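Penicillin binding protein 2X (Streptococcus thermophilus, PDB 5U47) probably acts as a transpeptidase that cross-links the glycan strands of septal peptidoglycan and is inactivated by beta-lactams, which acylate its essential serine. Local coordinates at residues A224-F229 with N563-E568; A248-A253 with Y541-T546; V28-G33 with K210-G215. The protein carries 1 engineered substitution. All blocks are in the same frame, centred on the assembly; numbering follows the deposited sequence.

Contact 1: A224-F229 with N563-E568; sequences APLQTF and NPVLEE
The Phe229 ring carries Glu568 on one face and has Pro564 CB and Val565 N at its edge. Over that face stands Glu568 CB, 4.2 Å from the ring centroid and close to the ring normal, a CH-pi contact. The Glu568 chain then bends at chi2 (66°), which lays its carboxylate over the ring, the two planes only 16° apart. At the edge, Pro564 CB lies in the ring plane, 3.7 Å from Phe229 CE2. Pro564 O approaches the same CE2 obliquely, at 3.2 Å. Phe229 CD2 meets Val565 CG2 at 3.9 Å, the two side chains running past each other in opposite senses. With CG turned opposite the backbone N (chi1 -170°), the phenyl group extends across to the other helix.

Deeper in, Leu226 CD1 is the bridging branch: it packs 4.0 Å from Val565 CG1 and lies 3.7 Å from Val565 O. Leu226 also rests on Leu259 and Ala260 of strand 258-264, while Val565 sits on Met543, so the contact has a buried floor on the central sheet, while the ring and carboxylate are only partly buried.

The helices run almost antiparallel, their axes 10.0 Å apart, as an instance of the paired N- and C-terminal helices that lie against one face of the sheet in penicillin-recognising transpeptidase domains. The segments meet by apolar packing, CH-pi contact and carbonyl oxygens touching carbon, without a mutual hydrogen bond; the Glu568 methylenes thus act as apolar surface while its carboxylate stacks on the ring.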
loop_
_atom_site.group_PDB
_atom_site.type_symbol
_atom_site.label_atom_id
_atom_site.label_comp_id
_atom_site.label_asym_id
_atom_site.label_seq_id
_atom_site.Cartn_x
_atom_site.Cartn_y
_atom_site.Cartn_z
ATOM N N ALA A 224 -2.110 -13.886 3.496
ATOM C CA ALA A 224 -3.396 -14.292 2.913
ATOM C C ALA A 224 -4.430 -14.787 3.924
ATOM O O ALA A 224 -5.595 -14.371 3.840
ATOM C CB ALA A 224 -3.214 -15.279 1.757
ATOM N N PRO A 225 -4.026 -15.646 4.898
ATOM C CA PRO A 225 -5.003 -16.096 5.901
ATOM C C PRO A 225 -5.611 -14.947 6.700
ATOM O O PRO A 225 -6.834 -14.892 6.902
ATOM C CB PRO A 225 -4.174 -17.007 6.835
ATOM C CG PRO A 225 -3.007 -17.453 6.008
ATOM C CD PRO A 225 -2.743 -16.359 5.017
ATOM N N LEU A 226 -4.763 -14.026 7.155
ATOM C CA LEU A 226 -5.245 -12.891 7.931
ATOM C C LEU A 226 -6.112 -11.993 7.064
ATOM O O LEU A 226 -7.166 -11.525 7.504
ATOM C CB LEU A 226 -4.086 -12.073 8.497
ATOM C CG LEU A 226 -4.499 -10.917 9.409
ATOM C CD1 LEU A 226 -5.202 -11.465 10.636
ATOM C CD2 LEU A 226 -3.292 -10.089 9.810
ATOM N N GLN A 227 -5.653 -11.740 5.845
ATOM C CA GLN A 227 -6.397 -10.891 4.904
ATOM C C GLN A 227 -7.791 -11.459 4.633
ATOM O O GLN A 227 -8.761 -10.715 4.634
ATOM C CB GLN A 227 -5.638 -10.750 3.598
ATOM C CG GLN A 227 -6.324 -9.865 2.554
ATOM C CD GLN A 227 -6.210 -8.367 2.852
ATOM O OE1 GLN A 227 -5.136 -7.869 3.218
ATOM N NE2 GLN A 227 -7.288 -7.642 2.628
ATOM N N THR A 228 -7.872 -12.772 4.393
ATOM C CA THR A 228 -9.152 -13.462 4.128
ATOM C C THR A 228 -10.096 -13.276 5.295
ATOM O O THR A 228 -11.269 -12.955 5.123
ATOM C CB THR A 228 -8.915 -14.967 3.804
ATOM O OG1 THR A 228 -8.124 -15.052 2.617
ATOM C CG2 THR A 228 -10.218 -15.727 3.561
ATOM N N PHE A 229 -9.555 -13.411 6.491
ATOM C CA PHE A 229 -10.323 -13.244 7.705
ATOM C C PHE A 229 -10.784 -11.795 7.862
ATOM O O PHE A 229 -11.931 -11.551 8.234
ATOM C CB PHE A 229 -9.470 -13.694 8.887
ATOM C CG PHE A 229 -10.206 -13.803 10.155
ATOM C CD1 PHE A 229 -10.824 -14.988 10.508
ATOM C CD2 PHE A 229 -10.261 -12.736 11.021
ATOM C CE1 PHE A 229 -11.508 -15.092 11.701
ATOM C CE2 PHE A 229 -10.940 -12.826 12.204
ATOM C CZ PHE A 229 -11.573 -14.004 12.550
ATOM N N ASN A 563 -11.559 -6.994 17.317
ATOM C CA ASN A 563 -11.338 -8.145 18.217
ATOM C C ASN A 563 -10.947 -9.449 17.521
ATOM O O ASN A 563 -9.902 -10.011 17.837
ATOM C CB ASN A 563 -12.557 -8.395 19.171
ATOM C CG ASN A 563 -12.904 -7.184 20.029
ATOM O OD1 ASN A 563 -12.575 -6.061 19.685
ATOM N ND2 ASN A 563 -13.591 -7.414 21.145
ATOM N N PRO A 564 -11.779 -9.939 16.585
ATOM C CA PRO A 564 -11.414 -11.224 15.984
ATOM C C PRO A 564 -10.173 -11.168 15.081
ATOM O O PRO A 564 -9.440 -12.146 14.997
ATOM C CB PRO A 564 -12.677 -11.636 15.232
ATOM C CG PRO A 564 -13.453 -10.389 15.024
ATOM C CD PRO A 564 -13.065 -9.424 16.079
ATOM N N VAL A 565 -9.929 -10.037 14.431
ATOM C CA VAL A 565 -8.770 -9.911 13.535
ATOM C C VAL A 565 -7.483 -9.891 14.341
ATOM O O VAL A 565 -6.551 -10.632 14.024
ATOM C CB VAL A 565 -8.907 -8.688 12.610
ATOM C CG1 VAL A 565 -7.611 -8.468 11.787
ATOM C CG2 VAL A 565 -10.105 -8.901 11.690
ATOM N N LEU A 566 -7.424 -9.086 15.400
ATOM C CA LEU A 566 -6.230 -9.091 16.263
ATOM C C LEU A 566 -6.025 -10.420 16.980
ATOM O O LEU A 566 -4.879 -10.822 17.200
ATOM C CB LEU A 566 -6.241 -7.936 17.271
ATOM C CG LEU A 566 -5.995 -6.574 16.656
ATOM C CD1 LEU A 566 -6.006 -5.513 17.725
ATOM C CD2 LEU A 566 -4.672 -6.542 15.892
ATOM N N GLU A 567 -7.110 -11.100 17.356
ATOM C CA GLU A 567 -6.989 -12.421 17.975
ATOM C C GLU A 567 -6.445 -13.421 16.947
ATOM O O GLU A 567 -5.611 -14.266 17.280
ATOM C CB GLU A 567 -8.313 -12.909 18.585
ATOM C CG GLU A 567 -8.601 -12.245 19.923
ATOM C CD GLU A 567 -9.849 -12.750 20.610
ATOM O OE1 GLU A 567 -10.708 -13.386 19.951
ATOM O OE2 GLU A 567 -9.960 -12.517 21.832
ATOM N N GLU A 568 -6.904 -13.305 15.699
ATOM C CA GLU A 568 -6.412 -14.184 14.640
ATOM C C GLU A 568 -4.928 -13.921 14.426
ATOM O O GLU A 568 -4.157 -14.858 14.303
ATOM C CB GLU A 568 -7.173 -13.968 13.326
ATOM C CG GLU A 568 -6.873 -15.022 12.251
ATOM C CD GLU A 568 -7.364 -16.427 12.607
ATOM O OE1 GLU A 568 -8.179 -16.584 13.556
ATOM O OE2 GLU A 568 -6.936 -17.386 11.928
#

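Contact 2: A248-A253 with Y541-T546; sequences ATVVNA and YIMYVT
Val250 and Met543 make the apolar centre, Val250 CG2 lying 4.0 Å from Met543 CG and equally near the sulfur. Met543 is extended throughout, with CG opposite the backbone N (chi1 -173°); its chain crosses the valine at a slant and carries CE on toward Ala248 CB. That alanine in turn meets Val545 CG2 at 4.1 Å. This face lies under two helices: Leu230 packs on Ala248 and Met543, Val565 on Val250 and Met543, and Phe237 and Val561 on Val545. On the reverse face Val251 and Ile542 are paired, and Ile542 CG1 also reaches Ala253 CB at 3.9 Å, just where the first strand ends.

The two strands are antiparallel neighbours in the middle of the five-stranded sheet of the transpeptidase domain, a fold shared with the beta-lactamases. Strand 258-264 continues the sheet beyond 248-252, and strand 526-534 lies beyond 541-546, which makes this the junction of an early and a late part of the domain. Two hydrogen-bonded pairs stitch it together: Val251 N to Ile542 O and Ile542 N to Val251 O, 2.8 Å each and nearly straight at 167°, then Thr249 N to Tyr544 O and Tyr544 N to Thr249 O, 3.0 Å each. Between them Val250 CA lies 3.3 Å from Ile542 O, a CA-H...O contact.

Polar groups appear toward the ends of side chains on the Thr249 face. Thr249 OG1 is hydrogen-bonded to Gln416 OE1 and Thr261 OG1, and Tyr544 OH to Tyr291 OH, while the Tyr544 ring meets Phe423 edge-to-face. At the strand end, Asn252 OD1 accepts from Lys254 N, two residues on.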
loop_
_atom_site.group_PDB
_atom_site.type_symbol
_atom_site.label_atom_id
_atom_site.label_comp_id
_atom_site.label_asym_id
_atom_site.label_seq_id
_atom_site.Cartn_x
_atom_site.Cartn_y
_atom_site.Cartn_z
ATOM N N ALA A 248 -9.622 -0.693 6.831
ATOM C CA ALA A 248 -9.004 -1.424 7.935
ATOM C C ALA A 248 -7.645 -1.918 7.501
ATOM O O ALA A 248 -7.525 -2.511 6.402
ATOM C CB ALA A 248 -9.852 -2.591 8.336
ATOM N N THR A 249 -6.637 -1.700 8.350
ATOM C CA THR A 249 -5.294 -2.143 8.084
ATOM C C THR A 249 -4.636 -2.673 9.347
ATOM O O THR A 249 -4.773 -2.087 10.426
ATOM C CB THR A 249 -4.444 -0.990 7.495
ATOM O OG1 THR A 249 -5.007 -0.582 6.243
ATOM C CG2 THR A 249 -3.019 -1.415 7.245
ATOM N N VAL A 250 -3.928 -3.786 9.199
ATOM C CA VAL A 250 -3.163 -4.386 10.289
ATOM C C VAL A 250 -1.673 -4.247 9.942
ATOM O O VAL A 250 -1.249 -4.596 8.837
ATOM C CB VAL A 250 -3.503 -5.869 10.468
ATOM C CG1 VAL A 250 -2.668 -6.495 11.606
ATOM C CG2 VAL A 250 -4.982 -6.044 10.731
ATOM N N VAL A 251 -0.882 -3.783 10.901
ATOM C CA VAL A 251 0.549 -3.556 10.708
ATOM C C VAL A 251 1.338 -4.214 11.816
ATOM O O VAL A 251 0.901 -4.239 12.981
ATOM C CB VAL A 251 0.862 -2.033 10.737
ATOM C CG1 VAL A 251 2.349 -1.750 10.606
ATOM C CG2 VAL A 251 0.104 -1.309 9.614
ATOM N N ASN A 252 2.503 -4.741 11.457
ATOM C CA ASN A 252 3.435 -5.310 12.428
ATOM C C ASN A 252 4.047 -4.107 13.147
ATOM O O ASN A 252 4.719 -3.266 12.536
ATOM C CB ASN A 252 4.514 -6.149 11.728
ATOM C CG ASN A 252 5.503 -6.765 12.704
ATOM O OD1 ASN A 252 5.984 -6.108 13.631
ATOM N ND2 ASN A 252 5.805 -8.036 12.498
ATOM N N ALA A 253 3.805 -4.045 14.452
ATOM C CA ALA A 253 4.240 -2.935 15.292
ATOM C C ALA A 253 5.725 -2.760 15.408
ATOM O O ALA A 253 6.178 -1.674 15.732
ATOM C CB ALA A 253 3.659 -3.094 16.688
ATOM N N TYR A 541 1.185 -5.976 17.163
ATOM C CA TYR A 541 0.342 -5.551 16.064
ATOM C C TYR A 541 -0.386 -4.225 16.344
ATOM O O TYR A 541 -0.727 -3.894 17.499
ATOM C CB TYR A 541 -0.700 -6.655 15.719
ATOM C CG TYR A 541 -0.028 -7.966 15.442
ATOM C CD1 TYR A 541 0.717 -8.163 14.276
ATOM C CD2 TYR A 541 -0.046 -8.980 16.375
ATOM C CE1 TYR A 541 1.393 -9.351 14.053
ATOM C CE2 TYR A 541 0.632 -10.160 16.159
ATOM C CZ TYR A 541 1.345 -10.343 15.012
ATOM O OH TYR A 541 2.000 -11.531 14.834
ATOM N N ILE A 542 -0.585 -3.473 15.264
ATOM C CA ILE A 542 -1.338 -2.234 15.257
ATOM C C ILE A 542 -2.481 -2.469 14.262
ATOM O O ILE A 542 -2.269 -3.042 13.176
ATOM C CB ILE A 542 -0.536 -1.040 14.678
ATOM C CG1 ILE A 542 0.736 -0.774 15.478
ATOM C CG2 ILE A 542 -1.394 0.233 14.660
ATOM C CD1 ILE A 542 1.736 0.095 14.718
ATOM N N MET A 543 -3.672 -2.027 14.623
ATOM C CA MET A 543 -4.802 -2.083 13.710
ATOM C C MET A 543 -5.483 -0.720 13.688
ATOM O O MET A 543 -5.673 -0.089 14.734
ATOM C CB MET A 543 -5.774 -3.182 14.103
ATOM C CG MET A 543 -6.869 -3.380 13.083
ATOM S SD MET A 543 -7.797 -4.891 13.396
ATOM C CE MET A 543 -8.773 -4.931 11.901
ATOM N N TYR A 544 -5.854 -0.271 12.500
ATOM C CA TYR A 544 -6.524 1.025 12.320
ATOM C C TYR A 544 -7.747 0.817 11.456
ATOM O O TYR A 544 -7.646 0.262 10.350
ATOM C CB TYR A 544 -5.548 2.010 11.687
ATOM C CG TYR A 544 -6.056 3.408 11.410
ATOM C CD1 TYR A 544 -6.678 4.161 12.399
ATOM C CD2 TYR A 544 -5.785 4.030 10.208
ATOM C CE1 TYR A 544 -7.088 5.466 12.161
ATOM C CE2 TYR A 544 -6.204 5.334 9.959
ATOM C CZ TYR A 544 -6.842 6.052 10.941
ATOM O OH TYR A 544 -7.254 7.349 10.699
ATOM N N VAL A 545 -8.896 1.276 11.949
ATOM C CA VAL A 545 -10.172 1.105 11.262
ATOM C C VAL A 545 -10.888 2.427 11.161
ATOM O O VAL A 545 -10.868 3.204 12.123
ATOM C CB VAL A 545 -11.058 0.099 12.029
ATOM C CG1 VAL A 545 -12.402 -0.097 11.339
ATOM C CG2 VAL A 545 -10.337 -1.225 12.166
ATOM N N THR A 546 -11.511 2.686 10.005
ATOM C CA THR A 546 -12.287 3.894 9.781
ATOM C C THR A 546 -13.587 3.539 9.050
ATOM O O THR A 546 -13.643 2.562 8.327
ATOM C CB THR A 546 -11.545 4.945 8.909
ATOM O OG1 THR A 546 -11.559 4.548 7.525
ATOM C CG2 THR A 546 -10.085 5.165 9.380
#

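Contact 3: V28-G33 with K210-G215; sequences VAAKRG and KEAIDG
Ala30 and Ala212 meet methyl to methyl, CB to CB 3.7 Å, and Ala30 CB also presses on Ile213 O at 3.3 Å. Beside them Lys31 lies fully stretched: its CG is opposite the backbone N (chi1 173°) and every later torsion is near 180°. The aliphatic chain therefore passes obliquely by the Asp214 carboxylate, which touches it through OD1, 3.5 Å from Lys31 CB. Asp214 turns its CG to the backbone-N side (chi1 -66°), and this brings both oxygens to the lysine.

The segments are loops, of which 28-33 and 212-215 run 21° apart, and they lead into strands 35-36 and 217-220, which pair in parallel. One backbone bond, Gly215 N to Lys31 O (2.9 Å), is consistent with the loops already running side by side before the strands pair.

Two waters link the carboxylate to the lysine. One molecule donates to Asp214 OD1 and accepts from Lys31 N at 2.8 Å from that nitrogen. A second donates to Asp214 OD2 and is only weakly bonded to Lys31 NZ, which stays 4.9 Å from Asp214 OD2, a solvent-mediated pair of opposite charges. Arg32 has its CB directed away from the second loop, and its NE forms a salt bridge with Glu177 OE1.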
loop_
_atom_site.group_PDB
_atom_site.type_symbol
_atom_site.label_atom_id
_atom_site.label_comp_id
_atom_site.label_asym_id
_atom_site.label_seq_id
_atom_site.Cartn_x
_atom_site.Cartn_y
_atom_site.Cartn_z
ATOM N N VAL A 28 6.755 -9.610 -28.623
ATOM C CA VAL A 28 6.254 -10.780 -27.904
ATOM C C VAL A 28 6.342 -10.373 -26.429
ATOM O O VAL A 28 7.432 -10.171 -25.886
ATOM C CB VAL A 28 7.077 -12.054 -28.201
ATOM C CG1 VAL A 28 6.579 -13.238 -27.386
ATOM C CG2 VAL A 28 6.996 -12.399 -29.674
ATOM N N ALA A 29 5.191 -10.180 -25.803
ATOM C CA ALA A 29 5.150 -9.757 -24.421
ATOM C C ALA A 29 5.761 -10.811 -23.521
ATOM O O ALA A 29 5.528 -11.997 -23.693
ATOM C CB ALA A 29 3.714 -9.483 -23.992
ATOM N N ALA A 30 6.569 -10.366 -22.583
ATOM C CA ALA A 30 7.159 -11.255 -21.601
ATOM C C ALA A 30 6.092 -11.664 -20.578
ATOM O O ALA A 30 5.072 -10.979 -20.406
ATOM C CB ALA A 30 8.300 -10.543 -20.887
ATOM N N LYS A 31 6.326 -12.788 -19.915
ATOM C CA LYS A 31 5.470 -13.203 -18.843
ATOM C C LYS A 31 5.593 -12.156 -17.710
ATOM O O LYS A 31 6.696 -11.797 -17.288
ATOM C CB LYS A 31 5.902 -14.558 -18.312
ATOM C CG LYS A 31 5.136 -14.985 -17.073
ATOM C CD LYS A 31 5.665 -16.252 -16.470
ATOM C CE LYS A 31 4.849 -16.604 -15.241
ATOM N NZ LYS A 31 5.425 -17.775 -14.527
ATOM N N ARG A 32 4.456 -11.678 -17.235
ATOM C CA ARG A 32 4.420 -10.726 -16.151
ATOM C C ARG A 32 4.672 -11.463 -14.842
ATOM O O ARG A 32 4.175 -12.578 -14.635
ATOM C CB ARG A 32 3.055 -10.040 -16.121
ATOM C CG ARG A 32 2.913 -8.916 -15.109
ATOM C CD ARG A 32 1.560 -8.235 -15.286
ATOM N NE ARG A 32 1.364 -7.110 -14.378
ATOM C CZ ARG A 32 1.874 -5.895 -14.561
ATOM N NH1 ARG A 32 2.657 -5.629 -15.615
ATOM N NH2 ARG A 32 1.634 -4.945 -13.682
ATOM N N GLY A 33 5.415 -10.820 -13.951
ATOM C CA GLY A 33 5.729 -11.376 -12.665
ATOM C C GLY A 33 4.485 -11.682 -11.861
ATOM O O GLY A 33 3.428 -11.090 -12.076
ATOM N N LYS A 210 13.839 -13.285 -30.741
ATOM C CA LYS A 210 14.420 -12.811 -29.491
ATOM C C LYS A 210 13.492 -13.278 -28.368
ATOM O O LYS A 210 12.328 -12.903 -28.345
ATOM C CB LYS A 210 14.504 -11.292 -29.466
ATOM C CG LYS A 210 15.121 -10.756 -28.190
ATOM C CD LYS A 210 15.213 -9.246 -28.197
ATOM C CE LYS A 210 16.031 -8.786 -26.999
ATOM N NZ LYS A 210 16.141 -7.305 -26.883
ATOM N N GLU A 211 14.006 -14.093 -27.460
ATOM C CA GLU A 211 13.218 -14.594 -26.344
ATOM C C GLU A 211 12.912 -13.489 -25.339
ATOM O O GLU A 211 13.773 -12.666 -25.028
ATOM C CB GLU A 211 13.961 -15.728 -25.615
ATOM C CG GLU A 211 14.038 -17.048 -26.359
ATOM C CD GLU A 211 12.685 -17.711 -26.564
ATOM O OE1 GLU A 211 11.756 -17.488 -25.763
ATOM O OE2 GLU A 211 12.553 -18.482 -27.531
ATOM N N ALA A 212 11.685 -13.477 -24.829
ATOM C CA ALA A 212 11.313 -12.524 -23.798
ATOM C C ALA A 212 11.970 -12.937 -22.472
ATOM O O ALA A 212 12.323 -14.094 -22.299
ATOM C CB ALA A 212 9.803 -12.479 -23.656
ATOM N N ILE A 213 12.169 -11.990 -21.566
ATOM C CA ILE A 213 12.738 -12.274 -20.233
ATOM C C ILE A 213 11.627 -12.005 -19.206
ATOM O O ILE A 213 11.105 -10.905 -19.151
ATOM C CB ILE A 213 13.960 -11.386 -19.936
ATOM C CG1 ILE A 213 15.070 -11.646 -20.971
ATOM C CG2 ILE A 213 14.492 -11.641 -18.522
ATOM C CD1 ILE A 213 16.189 -10.620 -20.910
ATOM N N ASP A 214 11.268 -13.014 -18.422
ATOM C CA ASP A 214 10.172 -12.894 -17.453
ATOM C C ASP A 214 10.332 -11.718 -16.489
ATOM O O ASP A 214 11.435 -11.343 -16.127
ATOM C CB ASP A 214 10.061 -14.162 -16.599
ATOM C CG ASP A 214 9.643 -15.399 -17.392
ATOM O OD1 ASP A 214 9.307 -15.310 -18.591
ATOM O OD2 ASP A 214 9.628 -16.477 -16.774
ATOM N N GLY A 215 9.207 -11.159 -16.061
ATOM C CA GLY A 215 9.218 -10.106 -15.078
ATOM C C GLY A 215 9.618 -10.685 -13.728
ATOM O O GLY A 215 9.663 -11.892 -13.550
HETATM O O HOH W 1 8.528 -16.559 -14.290
HETATM O O HOH W 2 8.723 -14.032 -20.735
#

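Overall arrangement
Contacts 1 and 2 are adjoining layers of the transpeptidase domain, their centres 11 Å apart. Val565 and Leu566 join the two: Val565 CG1 lies 3.7 Å from both Met543 CE and Val250 CG2, so the helix pair rests directly on the strand pair. Chain order fits this, since helix 224-241 leads into strand 245-252 and strand 541-548 leads to helix 558-572. The same sheet ends at strand 503-510, where Lys505 belongs to a probable active-site pattern with Ser295, Lys298 and Ser354. Contact 3 stands apart in the N-terminal region, its centre about 36 Å from that of contact 1 and 37 Å from that of contact 2; an acetate ion, probably from the crystallisation liquor, lies about 3 Å (nearest atoms) from the Lys31 side chain.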